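Side-chain contact in thioesterase (Pseudomonas aeruginosa, PDB 2O5U), which probably hydrolyses the thioester bond of fatty acyl-CoA substrates, as a hotdog-fold member of the 4-hydroxybenzoyl-CoA thioesterase family: residues Q134-R137 / D138-A142. Sequence-based numbering, arbitrary orientation.
Sequences QELR and DALAA
Gln134 and Asp138, one helical turn apart on the exposed side of helix 134-141, are joined twice, through backbone and side chains. The main-chain bond from Asp138 N to Gln134 O measures 3.0 Å. Beside it, the amide of Gln134 donates from NE2 to Asp138 OD1 at 2.9 Å, with a bent N-H...O angle of 135°. The carboxylate oxygen lies nearly in the amide plane, whereas the amide nitrogen comes from above the carboxylate; the two planes are turned 52° apart. With Gln134 CG set beside the carbonyl carbon, opposite the backbone N, a bend at chi2 (56°) brings NE2 round to face the next turn.

On the buried side, Leu140 CD1 approaches Leu136 CG at 4.4 Å, a loose apolar contact, while Leu140 CG packs 3.2 Å from Leu136 O. Both leucines meet Leu49 of helix 34-53, and Leu140 also touches Val89 and Leu92 of strand 83-92. The guanidinium of Arg137 bonds elsewhere, NH1 to Gly93 O and NH2 to Asn94 O, tying the helix to the loop between strands 83-92 and 96-105. The i to i+4 spacing is that of an alpha-helix; its polar and leucine-lined sides make it amphipathic, a short C-terminal helix packed against the sheet and long central helix of a hotdog fold.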
ATOM      1  N   GLN A 134     -10.248  -9.302  29.323  1.00 22.08           N
ATOM      2  CA  GLN A 134     -11.648  -9.004  29.744  1.00 22.84           C
ATOM      3  C   GLN A 134     -12.277  -7.746  29.102  1.00 22.37           C
ATOM      4  O   GLN A 134     -13.414  -7.765  28.628  1.00 20.98           O
ATOM      5  CB  GLN A 134     -11.766  -8.989  31.287  1.00 23.20           C
ATOM      6  CG  GLN A 134     -13.232  -9.003  31.810  1.00 27.07           C
ATOM      7  CD  GLN A 134     -14.074 -10.183  31.294  1.00 30.17           C
ATOM      8  OE1 GLN A 134     -13.721 -11.347  31.507  1.00 32.78           O
ATOM      9  NE2 GLN A 134     -15.201  -9.885  30.653  1.00 25.30           N
ATOM     10  N   GLU A 135     -11.529  -6.653  29.093  1.00 21.46           N
ATOM     11  CA  GLU A 135     -12.030  -5.410  28.526  1.00 24.18           C
ATOM     12  C   GLU A 135     -12.266  -5.553  27.008  1.00 22.07           C
ATOM     13  O   GLU A 135     -13.230  -5.040  26.494  1.00 21.77           O
ATOM     14  CB  GLU A 135     -11.078  -4.235  28.881  1.00 23.93           C
ATOM     15  CG  GLU A 135     -11.447  -2.863  28.269  1.00 27.79           C
ATOM     16  CD  GLU A 135     -10.564  -1.679  28.791  1.00 30.13           C
ATOM     17  OE1 GLU A 135     -10.843  -0.522  28.417  1.00 35.01           O
ATOM     18  OE2 GLU A 135      -9.594  -1.864  29.578  1.00 33.81           O
ATOM     19  N   LEU A 136     -11.399  -6.269  26.310  1.00 22.14           N
ATOM     20  CA  LEU A 136     -11.578  -6.503  24.880  1.00 22.49           C
ATOM     21  C   LEU A 136     -12.766  -7.473  24.627  1.00 21.55           C
ATOM     22  O   LEU A 136     -13.584  -7.242  23.723  1.00 22.38           O
ATOM     23  CB  LEU A 136     -10.279  -7.065  24.337  1.00 23.10           C
ATOM     24  CG  LEU A 136      -9.967  -7.282  22.883  1.00 27.30           C
ATOM     25  CD1 LEU A 136     -10.444  -6.076  22.111  1.00 31.37           C
ATOM     26  CD2 LEU A 136      -8.457  -7.434  22.709  1.00 25.46           C
ATOM     27  N   ARG A 137     -12.874  -8.548  25.418  1.00 20.79           N
ATOM     28  CA  ARG A 137     -14.048  -9.457  25.372  1.00 20.88           C
ATOM     29  C   ARG A 137     -15.395  -8.687  25.486  1.00 21.60           C
ATOM     30  O   ARG A 137     -16.349  -8.928  24.716  1.00 21.25           O
ATOM     31  CB  ARG A 137     -13.969 -10.516  26.494  1.00 21.59           C
ATOM     32  CG  ARG A 137     -15.044 -11.607  26.388  1.00 20.81           C
ATOM     33  CD  ARG A 137     -14.910 -12.687  27.471  1.00 22.59           C
ATOM     34  NE  ARG A 137     -13.548 -13.234  27.462  1.00 24.72           N
ATOM     35  CZ  ARG A 137     -13.079 -14.114  26.585  1.00 24.67           C
ATOM     36  NH1 ARG A 137     -13.873 -14.604  25.645  1.00 25.40           N
ATOM     37  NH2 ARG A 137     -11.806 -14.491  26.646  1.00 23.64           N
ATOM     38  N   ASP A 138     -15.470  -7.799  26.471  1.00 20.93           N
ATOM     39  CA  ASP A 138     -16.697  -7.022  26.756  1.00 21.10           C
ATOM     40  C   ASP A 138     -17.109  -6.222  25.534  1.00 20.98           C
ATOM     41  O   ASP A 138     -18.254  -6.218  25.159  1.00 21.46           O
ATOM     42  CB  ASP A 138     -16.464  -6.049  27.919  1.00 20.78           C
ATOM     43  CG  ASP A 138     -16.469  -6.740  29.271  1.00 25.84           C
ATOM     44  OD1 ASP A 138     -16.896  -7.926  29.344  1.00 24.57           O
ATOM     45  OD2 ASP A 138     -16.048  -6.077  30.234  1.00 28.76           O
ATOM     46  N   ALA A 139     -16.146  -5.573  24.904  1.00 20.19           N
ATOM     47  CA  ALA A 139     -16.372  -4.800  23.668  1.00 20.14           C
ATOM     48  C   ALA A 139     -16.798  -5.676  22.496  1.00 20.38           C
ATOM     49  O   ALA A 139     -17.693  -5.294  21.686  1.00 19.39           O
ATOM     50  CB  ALA A 139     -15.119  -4.005  23.329  1.00 19.20           C
ATOM     51  N   LEU A 140     -16.151  -6.834  22.365  1.00 20.32           N
ATOM     52  CA  LEU A 140     -16.493  -7.775  21.287  1.00 21.11           C
ATOM     53  C   LEU A 140     -17.895  -8.373  21.507  1.00 21.49           C
ATOM     54  O   LEU A 140     -18.644  -8.601  20.552  1.00 21.28           O
ATOM     55  CB  LEU A 140     -15.480  -8.915  21.222  1.00 21.04           C
ATOM     56  CG  LEU A 140     -14.063  -8.526  20.806  1.00 19.24           C
ATOM     57  CD1 LEU A 140     -13.106  -9.694  21.072  1.00 18.91           C
ATOM     58  CD2 LEU A 140     -14.174  -8.131  19.297  1.00 20.87           C
ATOM     59  N   ALA A 141     -18.231  -8.665  22.755  1.00 21.07           N
ATOM     60  CA  ALA A 141     -19.524  -9.184  23.080  1.00 21.87           C
ATOM     61  C   ALA A 141     -20.648  -8.215  22.651  1.00 21.77           C
ATOM     62  O   ALA A 141     -21.682  -8.658  22.196  1.00 22.36           O
ATOM     63  CB  ALA A 141     -19.628  -9.546  24.616  1.00 20.17           C
ATOM     64  N   ALA A 142     -20.424  -6.920  22.771  1.00 22.06           N
ATOM     65  CA  ALA A 142     -21.399  -5.957  22.291  1.00 23.25           C
ATOM     66  C   ALA A 142     -21.626  -5.971  20.748  1.00 23.62           C
ATOM     67  O   ALA A 142     -22.559  -5.324  20.262  1.00 24.40           O
ATOM     68  CB  ALA A 142     -21.051  -4.569  22.779  1.00 23.54           C
TER